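Local coordinates for protein enoyl-CoA hydratase subunit I (Geobacillus kaustophilus, PDB 2PBP) that probably acts as a hydro-lyase of the enoyl-CoA hydratase (crotonase) family, adding water to the double bond of enoyl-CoA thioesters, at residues F4-E12 with M33-V41; L119-F128 with I176-L186. All coordinates share one frame; numbering follows the deposited sequence.

Contact 1: residues F4-E12 with M33-V41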
ATOM      1  N   PHE A   4      -1.554  18.922  31.468  1.00 40.54           N
ATOM      2  CA  PHE A   4      -1.346  17.446  31.405  1.00 40.39           C
ATOM      3  C   PHE A   4      -0.500  16.967  32.578  1.00 38.14           C
ATOM      4  O   PHE A   4       0.475  17.614  32.962  1.00 38.23           O
ATOM      5  CB  PHE A   4      -0.665  17.066  30.087  1.00 40.92           C
ATOM      6  CG  PHE A   4      -1.521  17.298  28.874  1.00 42.30           C
ATOM      7  CD1 PHE A   4      -2.655  16.524  28.646  1.00 42.33           C
ATOM      8  CD2 PHE A   4      -1.196  18.296  27.961  1.00 42.51           C
ATOM      9  CE1 PHE A   4      -3.454  16.741  27.524  1.00 38.51           C
ATOM     10  CE2 PHE A   4      -1.989  18.521  26.838  1.00 40.59           C
ATOM     11  CZ  PHE A   4      -3.121  17.742  26.619  1.00 40.67           C
ATOM     12  N   VAL A   5      -0.876  15.826  33.143  1.00 32.63           N
ATOM     13  CA  VAL A   5      -0.153  15.270  34.275  1.00 30.87           C
ATOM     14  C   VAL A   5       0.439  13.897  33.975  1.00 28.42           C
ATOM     15  O   VAL A   5       1.195  13.358  34.782  1.00 29.98           O
ATOM     16  CB  VAL A   5      -1.069  15.151  35.513  1.00 33.04           C
ATOM     17  CG1 VAL A   5      -1.499  16.531  35.973  1.00 31.95           C
ATOM     18  CG2 VAL A   5      -2.289  14.302  35.180  1.00 33.28           C
ATOM     19  N   SER A   6       0.106  13.337  32.814  1.00 21.47           N
ATOM     20  CA  SER A   6       0.611  12.018  32.442  1.00 18.24           C
ATOM     21  C   SER A   6       1.479  12.028  31.186  1.00 15.53           C
ATOM     22  O   SER A   6       2.101  11.020  30.853  1.00 12.06           O
ATOM     23  CB  SER A   6      -0.555  11.046  32.246  1.00 18.74           C
ATOM     24  OG  SER A   6      -1.339  10.957  33.424  1.00 23.92           O
ATOM     25  N   ILE A   7       1.511  13.156  30.486  1.00 13.36           N
ATOM     26  CA  ILE A   7       2.316  13.268  29.274  1.00 13.37           C
ATOM     27  C   ILE A   7       3.043  14.603  29.229  1.00 13.76           C
ATOM     28  O   ILE A   7       2.726  15.515  29.990  1.00 11.92           O
ATOM     29  CB  ILE A   7       1.439  13.123  27.995  1.00 14.76           C
ATOM     30  CG1 ILE A   7       0.383  14.232  27.930  1.00 16.47           C
ATOM     31  CG2 ILE A   7       0.753  11.764  27.986  1.00 13.87           C
ATOM     32  CD1 ILE A   7       0.859  15.531  27.302  1.00 13.93           C
ATOM     33  N   ALA A   8       4.023  14.700  28.337  1.00 11.60           N
ATOM     34  CA  ALA A   8       4.795  15.921  28.158  1.00 12.42           C
ATOM     35  C   ALA A   8       4.926  16.171  26.661  1.00 13.90           C
ATOM     36  O   ALA A   8       5.433  15.320  25.927  1.00 13.88           O
ATOM     37  CB  ALA A   8       6.171  15.773  28.790  1.00 12.56           C
ATOM     38  N   ALA A   9       4.457  17.328  26.209  1.00 13.32           N
ATOM     39  CA  ALA A   9       4.523  17.670  24.792  1.00 12.96           C
ATOM     40  C   ALA A   9       5.508  18.801  24.532  1.00 14.95           C
ATOM     41  O   ALA A   9       5.684  19.694  25.363  1.00 16.00           O
ATOM     42  CB  ALA A   9       3.136  18.058  24.284  1.00 13.71           C
ATOM     43  N   ARG A  10       6.149  18.753  23.371  1.00 14.49           N
ATOM     44  CA  ARG A  10       7.115  19.771  22.980  1.00 14.31           C
ATOM     45  C   ARG A  10       7.232  19.799  21.466  1.00 14.08           C
ATOM     46  O   ARG A  10       6.774  18.883  20.783  1.00 10.69           O
ATOM     47  CB  ARG A  10       8.489  19.479  23.595  1.00 13.43           C
ATOM     48  CG  ARG A  10       9.155  18.201  23.101  1.00 15.28           C
ATOM     49  CD  ARG A  10      10.438  17.920  23.881  1.00 18.27           C
ATOM     50  NE  ARG A  10      11.070  16.662  23.491  1.00 22.67           N
ATOM     51  CZ  ARG A  10      11.828  16.502  22.409  1.00 25.73           C
ATOM     52  NH1 ARG A  10      12.061  17.524  21.594  1.00 27.31           N
ATOM     53  NH2 ARG A  10      12.350  15.312  22.140  1.00 28.82           N
ATOM     54  N   GLN A  11       7.849  20.849  20.942  1.00 13.34           N
ATOM     55  CA  GLN A  11       8.015  20.969  19.504  1.00 15.56           C
ATOM     56  C   GLN A  11       9.465  21.172  19.111  1.00 14.30           C
ATOM     57  O   GLN A  11      10.222  21.856  19.797  1.00 15.40           O
ATOM     58  CB  GLN A  11       7.166  22.122  18.970  1.00 16.29           C
ATOM     59  CG  GLN A  11       5.681  21.927  19.204  1.00 22.42           C
ATOM     60  CD  GLN A  11       4.859  23.122  18.780  1.00 22.86           C
ATOM     61  OE1 GLN A  11       4.792  23.458  17.597  1.00 19.82           O
ATOM     62  NE2 GLN A  11       4.229  23.777  19.750  1.00 22.68           N
ATOM     63  N   GLU A  12       9.843  20.552  18.004  1.00 12.88           N
ATOM     64  CA  GLU A  12      11.191  20.653  17.468  1.00 14.81           C
ATOM     65  C   GLU A  12      10.979  20.956  15.995  1.00 12.75           C
ATOM     66  O   GLU A  12      10.763  20.052  15.190  1.00 11.17           O
ATOM     67  CB  GLU A  12      11.932  19.324  17.640  1.00 19.97           C
ATOM     68  CG  GLU A  12      13.395  19.356  17.228  1.00 27.87           C
ATOM     69  CD  GLU A  12      14.202  20.370  18.018  1.00 32.64           C
ATOM     70  OE1 GLU A  12      14.075  20.393  19.262  1.00 36.04           O
ATOM     71  OE2 GLU A  12      14.969  21.137  17.395  1.00 36.12           O
ATOM     72  N   MET A  33      -4.818   8.253  30.926  1.00  8.47           N
ATOM     73  CA  MET A  33      -3.643   8.436  30.074  1.00 10.22           C
ATOM     74  C   MET A  33      -4.062   8.569  28.610  1.00  9.35           C
ATOM     75  O   MET A  33      -3.603   9.465  27.900  1.00  7.91           O
ATOM     76  CB  MET A  33      -2.686   7.246  30.241  1.00  9.11           C
ATOM     77  CG  MET A  33      -1.504   7.225  29.270  1.00 12.09           C
ATOM     78  SD  MET A  33      -0.324   8.579  29.490  1.00 13.16           S
ATOM     79  CE  MET A  33       0.874   7.790  30.597  1.00 11.82           C
ATOM     80  N   VAL A  34      -4.939   7.676  28.162  1.00  8.98           N
ATOM     81  CA  VAL A  34      -5.411   7.716  26.782  1.00  7.63           C
ATOM     82  C   VAL A  34      -6.091   9.048  26.474  1.00  8.09           C
ATOM     83  O   VAL A  34      -5.857   9.637  25.417  1.00  8.64           O
ATOM     84  CB  VAL A  34      -6.397   6.560  26.495  1.00  5.07           C
ATOM     85  CG1 VAL A  34      -6.968   6.689  25.081  1.00  6.62           C
ATOM     86  CG2 VAL A  34      -5.680   5.223  26.659  1.00  5.72           C
ATOM     87  N   ALA A  35      -6.922   9.529  27.397  1.00  6.54           N
ATOM     88  CA  ALA A  35      -7.616  10.795  27.195  1.00  8.56           C
ATOM     89  C   ALA A  35      -6.618  11.933  27.003  1.00  8.87           C
ATOM     90  O   ALA A  35      -6.812  12.794  26.149  1.00  9.03           O
ATOM     91  CB  ALA A  35      -8.537  11.092  28.375  1.00  7.63           C
ATOM     92  N   GLU A  36      -5.548  11.935  27.792  1.00  9.22           N
ATOM     93  CA  GLU A  36      -4.536  12.981  27.668  1.00 11.14           C
ATOM     94  C   GLU A  36      -3.815  12.879  26.328  1.00 10.31           C
ATOM     95  O   GLU A  36      -3.527  13.893  25.687  1.00  7.25           O
ATOM     96  CB  GLU A  36      -3.530  12.896  28.819  1.00 11.91           C
ATOM     97  CG  GLU A  36      -4.108  13.344  30.157  1.00 15.61           C
ATOM     98  CD  GLU A  36      -3.069  13.410  31.257  1.00 20.00           C
ATOM     99  OE1 GLU A  36      -2.005  14.024  31.034  1.00 18.51           O
ATOM    100  OE2 GLU A  36      -3.316  12.852  32.347  1.00 25.45           O
ATOM    101  N   ILE A  37      -3.533  11.654  25.903  1.00 10.50           N
ATOM    102  CA  ILE A  37      -2.863  11.433  24.628  1.00  8.96           C
ATOM    103  C   ILE A  37      -3.747  11.959  23.500  1.00  9.88           C
ATOM    104  O   ILE A  37      -3.272  12.650  22.604  1.00 10.40           O
ATOM    105  CB  ILE A  37      -2.571   9.934  24.402  1.00  7.32           C
ATOM    106  CG1 ILE A  37      -1.586   9.434  25.466  1.00 10.13           C
ATOM    107  CG2 ILE A  37      -2.020   9.717  23.000  1.00  8.85           C
ATOM    108  CD1 ILE A  37      -1.471   7.915  25.574  1.00 13.93           C
ATOM    109  N   VAL A  38      -5.038  11.639  23.554  1.00 10.24           N
ATOM    110  CA  VAL A  38      -5.981  12.091  22.531  1.00 12.82           C
ATOM    111  C   VAL A  38      -6.027  13.616  22.460  1.00 11.10           C
ATOM    112  O   VAL A  38      -6.002  14.202  21.374  1.00 10.14           O
ATOM    113  CB  VAL A  38      -7.409  11.569  22.813  1.00 12.89           C
ATOM    114  CG1 VAL A  38      -8.408  12.235  21.872  1.00 16.21           C
ATOM    115  CG2 VAL A  38      -7.449  10.064  22.636  1.00 15.23           C
ATOM    116  N   ALA A  39      -6.088  14.252  23.624  1.00  9.79           N
ATOM    117  CA  ALA A  39      -6.142  15.704  23.689  1.00  8.94           C
ATOM    118  C   ALA A  39      -4.879  16.321  23.091  1.00  7.70           C
ATOM    119  O   ALA A  39      -4.953  17.262  22.303  1.00  9.84           O
ATOM    120  CB  ALA A  39      -6.317  16.153  25.132  1.00 11.04           C
ATOM    121  N   ALA A  40      -3.724  15.780  23.460  1.00  7.95           N
ATOM    122  CA  ALA A  40      -2.452  16.294  22.959  1.00  8.89           C
ATOM    123  C   ALA A  40      -2.310  16.077  21.455  1.00  8.63           C
ATOM    124  O   ALA A  40      -1.873  16.975  20.728  1.00  8.61           O
ATOM    125  CB  ALA A  40      -1.291  15.629  23.694  1.00 10.25           C
ATOM    126  N   VAL A  41      -2.675  14.887  20.987  1.00  7.65           N
ATOM    127  CA  VAL A  41      -2.577  14.587  19.564  1.00  8.70           C
ATOM    128  C   VAL A  41      -3.527  15.446  18.731  1.00  8.88           C
ATOM    129  O   VAL A  41      -3.145  15.953  17.678  1.00  8.84           O
ATOM    130  CB  VAL A  41      -2.863  13.095  19.281  1.00  9.35           C
ATOM    131  CG1 VAL A  41      -2.901  12.845  17.780  1.00 11.80           C
ATOM    132  CG2 VAL A  41      -1.783  12.232  19.923  1.00  9.03           C
TER
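Ile7 and Met33 meet at the apolar centre, with CG2 of Ile7 3.7 Å from SD of Met33. The Met33 chain bends at both outer torsions, which brings CE up to the backbone O of Ser6. CD1 of Ile7 lies 4.2 Å from CB of Ala40, further along the helix. Phe4 turns the edge of its ring to the helix, with CE1 3.8 Å from CB of Ala39 and CG of Glu36 also in the ring plane. At the polar edge, Glu36 is extended beyond CG (chi2 -173°) and carries its carboxylate off the helix to the loop ahead of strand 7-12. OE1 accepts from Ser6 N at 2.8 Å on its syn side and from Val5 N at 3.0 Å from above the carboxylate plane. OE2 takes the hydroxyl of Ser6 (OG to OE2 2.9 Å) and a bond from Gln32. Were Glu36 an alanine, the N-H groups of Val5 and Ser6 and the Ser6 hydroxyl would probably lose this acceptor. The arrangement is packing of an edge strand on a helix, its lead-in loop held by a glutamate. Strand 7-12 pairs antiparallel with strand 15-20, whose Ile18 and Leu20 touch Ala40 and Ile37. Helix 86-92 packs against Val34 and Val38.

Contact 2: residues L119-F128 with I176-L186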
ATOM      1  N   LEU A 119       3.727   5.124  10.918  1.00  5.32           N
ATOM      2  CA  LEU A 119       5.022   4.476  10.763  1.00  5.62           C
ATOM      3  C   LEU A 119       5.531   4.177  12.156  1.00  6.09           C
ATOM      4  O   LEU A 119       5.219   4.901  13.106  1.00  4.87           O
ATOM      5  CB  LEU A 119       6.028   5.401  10.072  1.00  3.78           C
ATOM      6  CG  LEU A 119       5.719   5.959   8.683  1.00  4.98           C
ATOM      7  CD1 LEU A 119       6.816   6.927   8.275  1.00  6.12           C
ATOM      8  CD2 LEU A 119       5.604   4.824   7.680  1.00  6.07           C
ATOM      9  N   ILE A 120       6.325   3.119  12.279  1.00  5.11           N
ATOM     10  CA  ILE A 120       6.883   2.758  13.575  1.00  6.36           C
ATOM     11  C   ILE A 120       8.397   2.574  13.474  1.00  7.21           C
ATOM     12  O   ILE A 120       8.877   1.773  12.677  1.00  8.05           O
ATOM     13  CB  ILE A 120       6.278   1.439  14.111  1.00  4.99           C
ATOM     14  CG1 ILE A 120       4.757   1.560  14.245  1.00  5.10           C
ATOM     15  CG2 ILE A 120       6.909   1.091  15.454  1.00  7.95           C
ATOM     16  CD1 ILE A 120       4.020   0.235  14.422  1.00 13.93           C
ATOM     17  N   VAL A 121       9.140   3.337  14.269  1.00  5.48           N
ATOM     18  CA  VAL A 121      10.595   3.215  14.315  1.00  6.74           C
ATOM     19  C   VAL A 121      10.816   2.603  15.686  1.00  9.00           C
ATOM     20  O   VAL A 121      10.385   3.167  16.693  1.00  8.60           O
ATOM     21  CB  VAL A 121      11.296   4.580  14.250  1.00  7.24           C
ATOM     22  CG1 VAL A 121      12.803   4.393  14.390  1.00  7.99           C
ATOM     23  CG2 VAL A 121      10.965   5.272  12.935  1.00  5.54           C
ATOM     24  N   ALA A 122      11.476   1.450  15.733  1.00  8.75           N
ATOM     25  CA  ALA A 122      11.675   0.775  17.005  1.00  7.41           C
ATOM     26  C   ALA A 122      13.114   0.595  17.439  1.00 10.69           C
ATOM     27  O   ALA A 122      14.027   0.479  16.622  1.00  7.98           O
ATOM     28  CB  ALA A 122      10.980  -0.588  16.975  1.00 10.10           C
ATOM     29  N   SER A 123      13.289   0.575  18.755  1.00 11.55           N
ATOM     30  CA  SER A 123      14.582   0.354  19.379  1.00 15.69           C
ATOM     31  C   SER A 123      14.753  -1.154  19.479  1.00 18.70           C
ATOM     32  O   SER A 123      13.796  -1.910  19.304  1.00 17.42           O
ATOM     33  CB  SER A 123      14.602   0.953  20.787  1.00 19.19           C
ATOM     34  OG  SER A 123      15.603   0.342  21.588  1.00 18.40           O
ATOM     35  N   SER A 124      15.976  -1.588  19.760  1.00 20.01           N
ATOM     36  CA  SER A 124      16.248  -3.005  19.925  1.00 21.54           C
ATOM     37  C   SER A 124      15.673  -3.424  21.278  1.00 19.96           C
ATOM     38  O   SER A 124      15.520  -4.607  21.567  1.00 20.79           O
ATOM     39  CB  SER A 124      17.757  -3.262  19.890  1.00 24.04           C
ATOM     40  OG  SER A 124      18.308  -2.941  18.626  1.00 24.11           O
ATOM     41  N   ALA A 125      15.358  -2.433  22.105  1.00 22.04           N
ATOM     42  CA  ALA A 125      14.804  -2.674  23.430  1.00 21.23           C
ATOM     43  C   ALA A 125      13.299  -2.915  23.350  1.00 21.67           C
ATOM     44  O   ALA A 125      12.657  -3.230  24.353  1.00 22.95           O
ATOM     45  CB  ALA A 125      15.083  -1.475  24.333  1.00 21.12           C
ATOM     46  N   ALA A 126      12.740  -2.774  22.151  1.00 19.27           N
ATOM     47  CA  ALA A 126      11.301  -2.930  21.959  1.00 14.91           C
ATOM     48  C   ALA A 126      10.780  -4.350  21.782  1.00 13.65           C
ATOM     49  O   ALA A 126      11.407  -5.196  21.145  1.00 14.98           O
ATOM     50  CB  ALA A 126      10.848  -2.070  20.778  1.00 13.71           C
ATOM     51  N   GLU A 127       9.607  -4.585  22.356  1.00 12.44           N
ATOM     52  CA  GLU A 127       8.913  -5.862  22.267  1.00 11.32           C
ATOM     53  C   GLU A 127       7.441  -5.503  22.137  1.00  8.56           C
ATOM     54  O   GLU A 127       6.976  -4.563  22.771  1.00  9.44           O
ATOM     55  CB  GLU A 127       9.135  -6.706  23.524  1.00 12.90           C
ATOM     56  CG  GLU A 127      10.471  -7.431  23.557  1.00 16.83           C
ATOM     57  CD  GLU A 127      10.514  -8.512  24.624  1.00 18.10           C
ATOM     58  OE1 GLU A 127      10.487  -8.166  25.823  1.00 16.67           O
ATOM     59  OE2 GLU A 127      10.569  -9.707  24.261  1.00 19.53           O
ATOM     60  N   PHE A 128       6.720  -6.246  21.308  1.00  8.21           N
ATOM     61  CA  PHE A 128       5.303  -5.988  21.078  1.00  6.69           C
ATOM     62  C   PHE A 128       4.503  -7.239  21.404  1.00  8.21           C
ATOM     63  O   PHE A 128       4.928  -8.350  21.094  1.00 10.42           O
ATOM     64  CB  PHE A 128       5.073  -5.619  19.611  1.00  6.36           C
ATOM     65  CG  PHE A 128       5.903  -4.460  19.138  1.00  7.52           C
ATOM     66  CD1 PHE A 128       5.406  -3.162  19.197  1.00  9.56           C
ATOM     67  CD2 PHE A 128       7.185  -4.666  18.628  1.00  9.23           C
ATOM     68  CE1 PHE A 128       6.168  -2.084  18.755  1.00  7.67           C
ATOM     69  CE2 PHE A 128       7.958  -3.596  18.183  1.00  9.76           C
ATOM     70  CZ  PHE A 128       7.448  -2.300  18.246  1.00  8.40           C
ATOM     71  N   ILE A 176       5.372  -4.688  10.189  1.00 11.06           N
ATOM     72  CA  ILE A 176       4.695  -3.906  11.216  1.00  8.19           C
ATOM     73  C   ILE A 176       5.576  -2.709  11.578  1.00  9.12           C
ATOM     74  O   ILE A 176       5.088  -1.585  11.720  1.00  9.28           O
ATOM     75  CB  ILE A 176       4.447  -4.750  12.480  1.00  6.62           C
ATOM     76  CG1 ILE A 176       3.548  -5.942  12.134  1.00  6.29           C
ATOM     77  CG2 ILE A 176       3.816  -3.884  13.566  1.00  5.73           C
ATOM     78  CD1 ILE A 176       3.493  -7.036  13.198  1.00 13.93           C
ATOM     79  N   VAL A 177       6.872  -2.967  11.728  1.00  7.67           N
ATOM     80  CA  VAL A 177       7.848  -1.932  12.062  1.00 10.67           C
ATOM     81  C   VAL A 177       8.628  -1.547  10.806  1.00 12.79           C
ATOM     82  O   VAL A 177       9.032  -2.410  10.024  1.00 14.42           O
ATOM     83  CB  VAL A 177       8.829  -2.421  13.156  1.00 11.09           C
ATOM     84  CG1 VAL A 177      10.042  -1.497  13.234  1.00 13.92           C
ATOM     85  CG2 VAL A 177       8.117  -2.452  14.508  1.00 11.28           C
ATOM     86  N   ASN A 178       8.837  -0.248  10.616  1.00 11.59           N
ATOM     87  CA  ASN A 178       9.544   0.245   9.438  1.00 12.98           C
ATOM     88  C   ASN A 178      11.062   0.099   9.522  1.00 14.33           C
ATOM     89  O   ASN A 178      11.723  -0.183   8.518  1.00 14.33           O
ATOM     90  CB  ASN A 178       9.154   1.702   9.184  1.00 13.20           C
ATOM     91  CG  ASN A 178       7.700   1.844   8.737  1.00 15.42           C
ATOM     92  OD1 ASN A 178       7.371   1.632   7.569  1.00 16.29           O
ATOM     93  ND2 ASN A 178       6.825   2.187   9.673  1.00 14.22           N
ATOM     94  N   ARG A 179      11.619   0.297  10.712  1.00 13.09           N
ATOM     95  CA  ARG A 179      13.057   0.158  10.904  1.00 17.91           C
ATOM     96  C   ARG A 179      13.400  -0.017  12.375  1.00 17.05           C
ATOM     97  O   ARG A 179      12.658   0.422  13.259  1.00 15.07           O
ATOM     98  CB  ARG A 179      13.804   1.373  10.344  1.00 26.12           C
ATOM     99  CG  ARG A 179      13.655   2.639  11.163  1.00 34.04           C
ATOM    100  CD  ARG A 179      14.547   3.749  10.624  1.00 43.02           C
ATOM    101  NE  ARG A 179      15.944   3.332  10.524  1.00 50.84           N
ATOM    102  CZ  ARG A 179      16.957   4.161  10.288  1.00 54.55           C
ATOM    103  NH1 ARG A 179      16.731   5.459  10.130  1.00 56.00           N
ATOM    104  NH2 ARG A 179      18.195   3.694  10.207  1.00 55.89           N
ATOM    105  N   VAL A 180      14.534  -0.661  12.627  1.00 14.55           N
ATOM    106  CA  VAL A 180      14.996  -0.917  13.982  1.00 14.66           C
ATOM    107  C   VAL A 180      16.385  -0.317  14.171  1.00 16.90           C
ATOM    108  O   VAL A 180      17.254  -0.457  13.310  1.00 16.20           O
ATOM    109  CB  VAL A 180      15.068  -2.436  14.257  1.00 15.76           C
ATOM    110  CG1 VAL A 180      15.522  -2.691  15.684  1.00 14.17           C
ATOM    111  CG2 VAL A 180      13.709  -3.072  13.997  1.00 17.22           C
ATOM    112  N   VAL A 181      16.584   0.359  15.294  1.00 14.18           N
ATOM    113  CA  VAL A 181      17.874   0.965  15.598  1.00 14.55           C
ATOM    114  C   VAL A 181      18.208   0.767  17.068  1.00 14.62           C
ATOM    115  O   VAL A 181      17.328   0.486  17.882  1.00 14.60           O
ATOM    116  CB  VAL A 181      17.882   2.475  15.283  1.00 15.59           C
ATOM    117  CG1 VAL A 181      17.741   2.693  13.782  1.00 14.47           C
ATOM    118  CG2 VAL A 181      16.754   3.168  16.032  1.00 15.33           C
ATOM    119  N   SER A 182      19.484   0.908  17.402  1.00 14.83           N
ATOM    120  CA  SER A 182      19.929   0.748  18.778  1.00 15.33           C
ATOM    121  C   SER A 182      19.230   1.781  19.661  1.00 14.97           C
ATOM    122  O   SER A 182      18.896   2.875  19.209  1.00 14.79           O
ATOM    123  CB  SER A 182      21.449   0.917  18.855  1.00 16.71           C
ATOM    124  OG  SER A 182      21.938   0.548  20.132  1.00 22.73           O
ATOM    125  N   PRO A 183      18.998   1.442  20.940  1.00 15.62           N
ATOM    126  CA  PRO A 183      18.331   2.332  21.897  1.00 15.79           C
ATOM    127  C   PRO A 183      18.784   3.790  21.914  1.00 13.27           C
ATOM    128  O   PRO A 183      17.954   4.700  21.861  1.00 14.05           O
ATOM    129  CB  PRO A 183      18.582   1.640  23.235  1.00 16.27           C
ATOM    130  CG  PRO A 183      18.546   0.198  22.856  1.00 15.45           C
ATOM    131  CD  PRO A 183      19.358   0.164  21.581  1.00 17.37           C
ATOM    132  N   GLU A 184      20.089   4.020  21.985  1.00 11.84           N
ATOM    133  CA  GLU A 184      20.598   5.384  22.049  1.00 12.07           C
ATOM    134  C   GLU A 184      20.489   6.180  20.750  1.00 10.13           C
ATOM    135  O   GLU A 184      20.776   7.372  20.734  1.00 10.17           O
ATOM    136  CB  GLU A 184      22.051   5.393  22.545  1.00 16.12           C
ATOM    137  CG  GLU A 184      23.109   4.975  21.531  1.00 18.54           C
ATOM    138  CD  GLU A 184      22.978   3.537  21.073  1.00 23.63           C
ATOM    139  OE1 GLU A 184      22.477   2.697  21.853  1.00 25.38           O
ATOM    140  OE2 GLU A 184      23.399   3.242  19.935  1.00 25.77           O
ATOM    141  N   LEU A 185      20.064   5.527  19.672  1.00 10.02           N
ATOM    142  CA  LEU A 185      19.926   6.200  18.381  1.00  9.62           C
ATOM    143  C   LEU A 185      18.467   6.368  17.966  1.00  9.39           C
ATOM    144  O   LEU A 185      18.173   7.042  16.981  1.00  8.50           O
ATOM    145  CB  LEU A 185      20.653   5.410  17.288  1.00  9.86           C
ATOM    146  CG  LEU A 185      22.167   5.244  17.421  1.00 10.74           C
ATOM    147  CD1 LEU A 185      22.687   4.366  16.287  1.00 13.29           C
ATOM    148  CD2 LEU A 185      22.829   6.609  17.394  1.00 14.10           C
ATOM    149  N   LEU A 186      17.556   5.759  18.719  1.00 10.08           N
ATOM    150  CA  LEU A 186      16.131   5.814  18.396  1.00  9.27           C
ATOM    151  C   LEU A 186      15.552   7.207  18.138  1.00  8.60           C
ATOM    152  O   LEU A 186      15.008   7.465  17.061  1.00  7.81           O
ATOM    153  CB  LEU A 186      15.313   5.124  19.495  1.00  9.34           C
ATOM    154  CG  LEU A 186      13.795   5.189  19.294  1.00 11.07           C
ATOM    155  CD1 LEU A 186      13.423   4.510  17.980  1.00 10.67           C
ATOM    156  CD2 LEU A 186      13.091   4.528  20.460  1.00 14.74           C
TER
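Leu119 lies beside the Asn178 side chain. Ile120 comes next, and its O accepts from Asn178 N at 2.9 Å, in the carbonyl plane. Its CD1 lies 3.4 Å from Ile176 O, a buried oxygen with no partner in the model, and its CG2 meets CG2 of Val177 at 3.9 Å. Val121 lies on the other face. There its CG1, anti to the backbone N (chi1 176°), touches CD1 of Leu186 at 3.6 Å and the CG of Arg179, which runs alongside it. Ala122 carries the regular parallel pairing. Its N gives an almost straight bond to Arg179 O (2.9 Å, 174° at the hydrogen), and its O receives Val181 N at the same length. The CA of Val180 adds a CH...O contact to that same oxygen. Ser123 begins a type I turn to Ala126. Its OG accepts from Ala125 N at 2.8 Å, making an ST turn, and lies 3.2 Å from CG of Pro183. Ser124 and Ala125 rest against the same proline ring. Phe128, past the turn, brings CZ to within 3.8 Å of CG2 of Val177. Strands 119-123 and 179-181 form the parallel edge pair of the crotonase-type sheet, with 179-181 one of its two outermost strands in this chain. Helix 186-198 covers the face of Val121, its Glu189 in a salt bridge with Arg179, while helix 168-173 packs on Val177, Val180 and Phe128. Lys154 and Arg155 of the second subunit reach Leu119, Ile120 and Asn178.

How the contacts relate
The two contacts involve opposite ends of one six-stranded mixed sheet. Contact 1 uses the outermost strand 7-12, and contact 2 uses strand 179-181 at the other end with its neighbour 119-123. Strands 15-20, 52-57 and 98-102 lie between. The centres are 21 Å apart and the nearest atoms about 10 Å, so the contacts do not touch. They follow in series along the chain, contact 1 closing before contact 2 opens. Contact 1 joins an edge strand to helix 31-46, while contact 2 is strand pairing. Contact 1 thus lies at one margin of the sheet of this crotonase-family chain and contact 2 at the other. Contact 2 alone also reaches the second subunit.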